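Local coordinates for stromal cell-derived factor 2-like protein (Arabidopsis thaliana, PDB 3MAL) that takes part in endoplasmic reticulum protein quality control and the unfolded protein response, forming a complex with ERDJ3B and BIP1 needed for accumulation of the immune receptor EFR, at residues P105-L110 with Q169-G174; W127-E132 with Q142-Q147; Y154-D159 with A180-L185. All blocks are in the same frame, centred on the assembly; numbering follows the deposited sequence.

Interaction 1 of 3, residues P105-L110 with Q169-G174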
# COMPACT_ATOMS: atom_id res chain seq x y z
N PRO A 105 -12.64 1.04 -10.17
CA PRO A 105 -13.81 1.80 -10.67
C PRO A 105 -13.60 2.72 -11.88
O PRO A 105 -14.60 3.05 -12.54
CB PRO A 105 -14.25 2.63 -9.45
CG PRO A 105 -13.30 2.30 -8.34
CD PRO A 105 -12.13 1.56 -8.90
N ILE A 106 -12.37 3.14 -12.17
CA ILE A 106 -12.16 4.08 -13.27
C ILE A 106 -11.57 3.39 -14.50
O ILE A 106 -12.12 3.51 -15.60
CB ILE A 106 -11.32 5.36 -12.86
CG1 ILE A 106 -12.08 6.19 -11.82
CG2 ILE A 106 -11.04 6.23 -14.07
CD1 ILE A 106 -11.36 7.52 -11.43
N SER A 107 -10.47 2.67 -14.30
CA SER A 107 -9.70 2.10 -15.42
C SER A 107 -9.95 0.60 -15.68
O SER A 107 -9.43 0.04 -16.64
CB SER A 107 -8.20 2.36 -15.22
OG SER A 107 -7.73 1.69 -14.05
N GLY A 108 -10.75 -0.04 -14.85
CA GLY A 108 -11.08 -1.46 -15.07
C GLY A 108 -9.86 -2.36 -14.93
O GLY A 108 -9.77 -3.40 -15.59
N ASN A 109 -8.93 -1.95 -14.07
CA ASN A 109 -7.78 -2.79 -13.71
C ASN A 109 -8.09 -3.50 -12.39
O ASN A 109 -9.25 -3.56 -11.99
CB ASN A 109 -6.49 -1.95 -13.65
CG ASN A 109 -6.03 -1.51 -15.04
OD1 ASN A 109 -5.73 -2.35 -15.89
ND2 ASN A 109 -6.00 -0.21 -15.28
N LEU A 110 -7.09 -4.06 -11.71
CA LEU A 110 -7.39 -4.85 -10.52
C LEU A 110 -7.82 -3.89 -9.42
O LEU A 110 -7.11 -2.94 -9.13
CB LEU A 110 -6.12 -5.60 -10.07
CG LEU A 110 -5.75 -7.06 -10.41
CD1 LEU A 110 -6.79 -7.90 -11.19
CD2 LEU A 110 -4.30 -7.17 -10.95
N GLN A 169 -9.12 13.08 -5.71
CA GLN A 169 -8.30 11.91 -5.31
C GLN A 169 -8.14 10.96 -6.51
O GLN A 169 -9.03 10.88 -7.36
CB GLN A 169 -8.92 11.17 -4.13
CG GLN A 169 -8.83 11.96 -2.81
CD GLN A 169 -9.63 11.34 -1.66
OE1 GLN A 169 -9.64 10.11 -1.47
NE2 GLN A 169 -10.29 12.19 -0.86
N GLN A 170 -7.00 10.27 -6.59
CA GLN A 170 -6.70 9.41 -7.75
C GLN A 170 -7.15 7.97 -7.50
O GLN A 170 -7.13 7.49 -6.35
CB GLN A 170 -5.18 9.40 -8.07
CG GLN A 170 -4.66 10.73 -8.52
CD GLN A 170 -3.15 10.79 -8.70
OE1 GLN A 170 -2.40 9.86 -8.33
NE2 GLN A 170 -2.70 11.88 -9.28
N GLU A 171 -7.53 7.29 -8.58
CA GLU A 171 -7.69 5.84 -8.56
C GLU A 171 -6.38 5.16 -8.16
O GLU A 171 -5.30 5.53 -8.65
CB GLU A 171 -8.12 5.30 -9.93
CG GLU A 171 -8.70 3.87 -9.86
CD GLU A 171 -8.73 3.20 -11.22
OE1 GLU A 171 -7.76 3.34 -11.97
OE2 GLU A 171 -9.73 2.51 -11.52
N VAL A 172 -6.50 4.16 -7.30
CA VAL A 172 -5.40 3.24 -7.05
C VAL A 172 -5.87 1.87 -7.55
O VAL A 172 -7.03 1.49 -7.35
CB VAL A 172 -5.01 3.22 -5.55
CG1 VAL A 172 -3.97 2.11 -5.24
CG2 VAL A 172 -4.47 4.60 -5.16
N CYS A 173 -4.99 1.16 -8.25
CA CYS A 173 -5.37 -0.14 -8.82
C CYS A 173 -4.12 -1.01 -8.94
O CYS A 173 -3.04 -0.61 -8.51
CB CYS A 173 -6.04 0.05 -10.18
SG CYS A 173 -4.98 0.80 -11.43
N GLY A 174 -4.29 -2.22 -9.48
CA GLY A 174 -3.18 -3.14 -9.74
C GLY A 174 -3.10 -3.41 -11.24
O GLY A 174 -4.14 -3.59 -11.89
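The carboxylate of E171 reaches out from its strand into the bend of the 105-110 loop and is gripped there by both its oxygens. OE2 takes two backbone amides from the same face of the carboxylate plane: I106 N at 2.8 Å, from above it, and S107 N, whose straighter bond (168° at the hydrogen) arrives on the syn side but tilted out of the plane. The other oxygen, OE1, offers its syn lone pair to the hydroxyl of S107, with OG 2.7 Å away. E171 gets there with CG anti to the backbone N (chi1 -163°) and an extended chain beyond. In the beta-trefoil built from MIR repeats, this joins the connection between strands 96-100 and 110-115 to strand 170-175. Farther along, the two segments form one antiparallel hydrogen-bonded pair, L110 with G174, with L110 N to G174 O at 3.0 Å and G174 N to L110 O at 2.9 Å. Between these two grips C173 turns its SG toward N109 CB, at 3.8 Å. The carboxylate has two more direct partners, S104 OG on OE2 and H158 NE2 on OE1; behind it, N109 ND2 donates to S107 OG over 2.8 Å, helping to position that hydroxyl.

Interaction 2 of 3, residues W127-E132 with Q142-Q147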
# COMPACT_ATOMS: atom_id res chain seq x y z
N TRP A 127 1.64 -8.63 0.01
CA TRP A 127 2.34 -7.88 -1.04
C TRP A 127 3.83 -8.16 -0.95
O TRP A 127 4.40 -8.22 0.16
CB TRP A 127 2.11 -6.37 -0.88
CG TRP A 127 0.64 -5.98 -0.91
CD1 TRP A 127 -0.24 -6.05 0.12
CD2 TRP A 127 -0.10 -5.47 -2.04
NE1 TRP A 127 -1.49 -5.62 -0.28
CE2 TRP A 127 -1.43 -5.25 -1.60
CE3 TRP A 127 0.23 -5.15 -3.36
CZ2 TRP A 127 -2.44 -4.76 -2.44
CZ3 TRP A 127 -0.77 -4.65 -4.21
CH2 TRP A 127 -2.09 -4.45 -3.74
N LYS A 128 4.47 -8.35 -2.10
CA LYS A 128 5.92 -8.55 -2.10
C LYS A 128 6.60 -7.19 -2.29
O LYS A 128 6.27 -6.46 -3.24
CB LYS A 128 6.28 -9.54 -3.22
CG LYS A 128 7.77 -9.72 -3.55
CD LYS A 128 7.78 -10.42 -4.93
CE LYS A 128 9.16 -10.76 -5.43
NZ LYS A 128 9.09 -11.51 -6.73
N LEU A 129 7.51 -6.86 -1.39
CA LEU A 129 8.31 -5.64 -1.55
C LEU A 129 9.46 -5.90 -2.52
O LEU A 129 10.23 -6.86 -2.36
CB LEU A 129 8.87 -5.12 -0.22
CG LEU A 129 9.82 -3.91 -0.41
CD1 LEU A 129 9.04 -2.59 -0.61
CD2 LEU A 129 10.76 -3.80 0.76
N ILE A 130 9.57 -5.05 -3.53
CA ILE A 130 10.61 -5.18 -4.54
C ILE A 130 11.38 -3.88 -4.58
O ILE A 130 10.85 -2.85 -4.99
CB ILE A 130 10.01 -5.49 -5.93
CG1 ILE A 130 9.18 -6.79 -5.85
CG2 ILE A 130 11.11 -5.64 -6.98
CD1 ILE A 130 8.35 -7.09 -7.09
N ILE A 131 12.62 -3.91 -4.10
CA ILE A 131 13.42 -2.69 -4.11
C ILE A 131 14.09 -2.56 -5.47
O ILE A 131 14.76 -3.48 -5.92
CB ILE A 131 14.46 -2.65 -2.98
CG1 ILE A 131 13.78 -2.80 -1.61
CG2 ILE A 131 15.30 -1.36 -3.04
CD1 ILE A 131 14.79 -2.96 -0.47
N GLU A 132 13.92 -1.40 -6.10
CA GLU A 132 14.38 -1.27 -7.48
C GLU A 132 15.90 -1.36 -7.71
O GLU A 132 16.35 -2.08 -8.60
CB GLU A 132 13.72 -0.06 -8.17
CG GLU A 132 12.29 -0.39 -8.57
CD GLU A 132 12.23 -1.60 -9.50
OE1 GLU A 132 13.09 -1.64 -10.43
OE2 GLU A 132 11.37 -2.50 -9.32
N GLN A 142 13.62 5.37 -0.90
CA GLN A 142 14.15 4.56 -2.02
C GLN A 142 13.00 4.10 -2.91
O GLN A 142 11.88 3.93 -2.45
CB GLN A 142 15.05 3.36 -1.62
CG GLN A 142 14.41 2.49 -0.70
CD GLN A 142 15.05 1.15 -0.47
OE1 GLN A 142 16.29 0.93 -0.46
NE2 GLN A 142 14.21 0.25 -0.19
N ARG A 143 13.30 3.87 -4.18
CA ARG A 143 12.27 3.51 -5.15
C ARG A 143 11.94 2.04 -5.00
O ARG A 143 12.84 1.18 -4.98
CB ARG A 143 12.78 3.84 -6.55
CG ARG A 143 13.05 5.34 -6.76
CD ARG A 143 13.91 5.61 -7.99
NE ARG A 143 13.06 5.91 -9.14
CZ ARG A 143 12.83 5.08 -10.15
NH1 ARG A 143 13.40 3.88 -10.19
NH2 ARG A 143 12.02 5.47 -11.14
N VAL A 144 10.65 1.74 -4.84
CA VAL A 144 10.19 0.35 -4.62
C VAL A 144 8.92 0.11 -5.42
O VAL A 144 8.26 1.05 -5.88
CB VAL A 144 9.90 0.03 -3.10
CG1 VAL A 144 11.14 0.31 -2.23
CG2 VAL A 144 8.68 0.84 -2.57
N ARG A 145 8.59 -1.17 -5.58
CA ARG A 145 7.27 -1.56 -6.10
C ARG A 145 6.70 -2.49 -5.04
O ARG A 145 7.46 -3.07 -4.27
CB ARG A 145 7.39 -2.30 -7.44
CG ARG A 145 7.97 -1.45 -8.56
CD ARG A 145 7.87 -2.13 -9.95
NE ARG A 145 8.98 -1.68 -10.81
CZ ARG A 145 8.93 -0.67 -11.67
NH1 ARG A 145 7.83 0.02 -11.85
NH2 ARG A 145 9.99 -0.38 -12.38
N LEU A 146 5.38 -2.61 -5.00
CA LEU A 146 4.71 -3.62 -4.18
C LEU A 146 3.85 -4.49 -5.09
O LEU A 146 2.92 -4.01 -5.75
CB LEU A 146 3.85 -2.95 -3.12
CG LEU A 146 4.60 -2.19 -2.01
CD1 LEU A 146 3.64 -1.28 -1.31
CD2 LEU A 146 5.24 -3.17 -1.04
N GLN A 147 4.18 -5.77 -5.14
CA GLN A 147 3.48 -6.71 -6.01
C GLN A 147 2.54 -7.61 -5.22
O GLN A 147 2.95 -8.33 -4.32
CB GLN A 147 4.47 -7.53 -6.85
CG GLN A 147 3.75 -8.37 -7.92
CD GLN A 147 4.68 -9.23 -8.75
OE1 GLN A 147 5.76 -9.62 -8.30
NE2 GLN A 147 4.27 -9.52 -9.99
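The indole of W127 presents its edge to the partner strand: L146 O lies near the ring plane, 3.8 Å from CE3, while NE1 is taken by L97 O and H148 meets the ring edge-to-face. At the other end of the pair, the guanidinium of R145 receives E132 OE2 at its edge. That salt bridge, NE to OE2 at 2.9 Å, is bent at the hydrogen (138°); the two planes are steeply inclined and NE comes from well above the carboxylate plane. E132 folds back to reach it through a bend at chi2 (-58°).

Between these groups, strands 127-131 and 143-147 run antiparallel at 160° as a hairpin of the trefoil barrel. K128 pairs with Q147 and I130 with R145 through backbone bonds in both directions, and E132 N adds a bond to R143 O. L129, I131, V144 and L146 share one face of the sheet; there L129 CD1 sits 3.7 Å from V144 CB and 3.9 Å from L146 CD2. On the face of K128, I130, R145 and Q147, I130 CD1 lies against Q147 CB at 3.9 Å, and Q147 NE2 bonds to S152 O.

R145 NH1 also donates to K179 O and N182 OD1, which should help to fix the guanidinium's rotation, and the carboxylate of E132 probably offsets its charge in this partly exposed spot.

Interaction 3 of 3, residues Y154-D159 with A180-L185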
# COMPACT_ATOMS: atom_id res chain seq x y z
N TYR A 154 0.97 -5.10 -9.68
CA TYR A 154 1.77 -4.07 -9.00
C TYR A 154 0.81 -2.98 -8.55
O TYR A 154 -0.05 -2.56 -9.32
CB TYR A 154 2.83 -3.46 -9.94
CG TYR A 154 3.82 -4.48 -10.40
CD1 TYR A 154 4.82 -4.93 -9.53
CD2 TYR A 154 3.73 -5.04 -11.68
CE1 TYR A 154 5.75 -5.88 -9.94
CE2 TYR A 154 4.67 -6.00 -12.10
CZ TYR A 154 5.67 -6.42 -11.20
OH TYR A 154 6.60 -7.37 -11.55
N LEU A 155 0.96 -2.56 -7.29
CA LEU A 155 0.25 -1.39 -6.78
C LEU A 155 0.53 -0.21 -7.72
O LEU A 155 1.70 0.13 -7.99
CB LEU A 155 0.73 -1.06 -5.35
CG LEU A 155 -0.01 0.10 -4.68
CD1 LEU A 155 -1.44 -0.34 -4.32
CD2 LEU A 155 0.76 0.53 -3.42
N HIS A 156 -0.53 0.46 -8.17
CA HIS A 156 -0.43 1.38 -9.29
C HIS A 156 -1.31 2.60 -9.02
O HIS A 156 -2.36 2.48 -8.41
CB HIS A 156 -0.96 0.67 -10.55
CG HIS A 156 -0.58 1.34 -11.83
ND1 HIS A 156 -1.38 2.29 -12.44
CD2 HIS A 156 0.49 1.18 -12.64
CE1 HIS A 156 -0.81 2.69 -13.55
NE2 HIS A 156 0.32 2.03 -13.70
N SER A 157 -0.85 3.78 -9.45
CA SER A 157 -1.72 4.93 -9.55
C SER A 157 -1.42 5.74 -10.82
O SER A 157 -0.54 5.37 -11.63
CB SER A 157 -1.66 5.82 -8.30
OG SER A 157 -2.85 6.60 -8.16
N HIS A 158 -2.17 6.82 -11.00
CA HIS A 158 -2.11 7.64 -12.22
C HIS A 158 -3.02 8.86 -12.07
O HIS A 158 -3.84 8.93 -11.16
CB HIS A 158 -2.52 6.87 -13.50
CG HIS A 158 -3.63 5.87 -13.30
ND1 HIS A 158 -3.77 4.77 -14.12
CD2 HIS A 158 -4.62 5.79 -12.39
CE1 HIS A 158 -4.81 4.05 -13.72
NE2 HIS A 158 -5.35 4.66 -12.68
N ASP A 159 -2.89 9.79 -13.00
CA ASP A 159 -3.68 11.01 -13.01
C ASP A 159 -5.08 10.70 -13.57
O ASP A 159 -5.48 11.22 -14.62
CB ASP A 159 -2.96 12.03 -13.89
CG ASP A 159 -3.58 13.40 -13.84
OD1 ASP A 159 -4.24 13.73 -12.84
OD2 ASP A 159 -3.41 14.14 -14.83
N ALA A 180 6.49 3.25 -14.97
CA ALA A 180 6.82 4.42 -14.15
C ALA A 180 5.74 4.70 -13.09
O ALA A 180 6.05 5.09 -11.96
CB ALA A 180 7.03 5.63 -15.05
N ASP A 181 4.47 4.48 -13.46
CA ASP A 181 3.33 4.73 -12.57
C ASP A 181 3.09 3.63 -11.54
O ASP A 181 2.08 3.66 -10.83
CB ASP A 181 2.03 4.93 -13.38
CG ASP A 181 1.94 6.29 -14.05
OD1 ASP A 181 2.44 7.29 -13.51
OD2 ASP A 181 1.33 6.36 -15.14
N ASN A 182 3.98 2.64 -11.44
CA ASN A 182 3.91 1.75 -10.26
C ASN A 182 5.17 1.75 -9.38
O ASN A 182 5.44 0.79 -8.67
CB ASN A 182 3.33 0.33 -10.56
CG ASN A 182 3.88 -0.31 -11.82
OD1 ASN A 182 5.08 -0.57 -11.93
ND2 ASN A 182 2.98 -0.63 -12.76
N ILE A 183 5.93 2.83 -9.45
CA ILE A 183 7.00 3.01 -8.49
C ILE A 183 6.52 3.89 -7.34
O ILE A 183 5.78 4.88 -7.53
CB ILE A 183 8.32 3.49 -9.15
CG1 ILE A 183 9.46 3.49 -8.12
CG2 ILE A 183 8.13 4.84 -9.82
CD1 ILE A 183 9.56 4.75 -7.28
N TRP A 184 6.87 3.47 -6.14
CA TRP A 184 6.48 4.16 -4.91
C TRP A 184 7.71 4.44 -4.04
O TRP A 184 8.76 3.82 -4.21
CB TRP A 184 5.47 3.31 -4.12
CG TRP A 184 4.16 3.08 -4.86
CD1 TRP A 184 3.93 2.17 -5.86
CD2 TRP A 184 2.92 3.78 -4.67
NE1 TRP A 184 2.62 2.26 -6.29
CE2 TRP A 184 1.98 3.24 -5.57
CE3 TRP A 184 2.51 4.81 -3.82
CZ2 TRP A 184 0.66 3.69 -5.65
CZ3 TRP A 184 1.19 5.27 -3.89
CH2 TRP A 184 0.28 4.70 -4.80
N LEU A 185 7.54 5.35 -3.09
CA LEU A 185 8.57 5.75 -2.12
C LEU A 185 7.94 5.85 -0.71
O LEU A 185 6.91 6.51 -0.53
CB LEU A 185 9.16 7.11 -2.52
CG LEU A 185 9.64 7.24 -3.99
CD1 LEU A 185 9.27 8.56 -4.63
CD2 LEU A 185 11.12 7.02 -4.11
O HOH W 1 4.21 -1.25 -7.22
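L155 and W184 make the close-packed end of this contact. The methyl CD2 of L155 sits over one face of the indole, 3.9 Å from the centroid of the five-membered ring and close to its normal, a CH-pi contact in which the two side chains cross at about a right angle. Having CG anti to the backbone N (chi1 -176°) sets the leucine's branch beside its own carbonyl, and W184 uses both: while the face carries the methyl, the ring's N-H donates in plane to L155 O, with NE1 2.9 Å from it. That donor stands 67° out of the carbonyl plane, so it does not follow a lone pair. Water 1 lies within bonding distance of the same L155 O, at 3.0 Å, and of N182 O.

Here strand 154-161, in the second sheet of the beta-trefoil, packs on the turn that leads into barrel strand 184-190, within the third MIR repeat; the touching parts run 114° apart, with no strand pairing between them. L146 and V172 also pack around the L155 side chain, and H28 meets W184 edge-to-face.

The D181 end is the more open one: H156 and N182 are still buried, but D181 is partly exposed and its carboxylate bonds to nothing in 154-159. D181 O lies over one face of the H156 ring, toward its rim, though the place of this oxygen is less sure; S157 N probably donates to it, a bond that shares the uncertainty. At the ring's edge N182 ND2 comes 3.1 Å from H156 CD2. That amide is held elsewhere, ND2 by E177 O and OD1 by R145 NH1 and K179 N. D181 rests its CB against the ring, 3.4 Å from H156 NE2, with the carboxylate turned nearly perpendicular to the imidazole; OD2 stays 4.7 Å from H156 NE2, too far to bond.

Along the chain, both segments of interaction 2 fall between those of interaction 1 and precede interaction 3, whereas those of interactions 1 and 3 alternate. Interaction 2 lies in the six-stranded antiparallel barrel, and interaction 1 in the second sheet around strand 170-175. Interaction 3 spans both, since strand 154-161 borders 170-175 and strand 184-190 borders 143-148. Its centre is 11 Å from each of the others, which are 19 Å apart and do not touch. Polar joints tie it to both: S157 OG to E171 O at 2.7 Å, and W184 N to V144 O at 2.8 Å. Interaction 3, inside the third MIR repeat, thus joins the barrel to the second sheet of this trefoil.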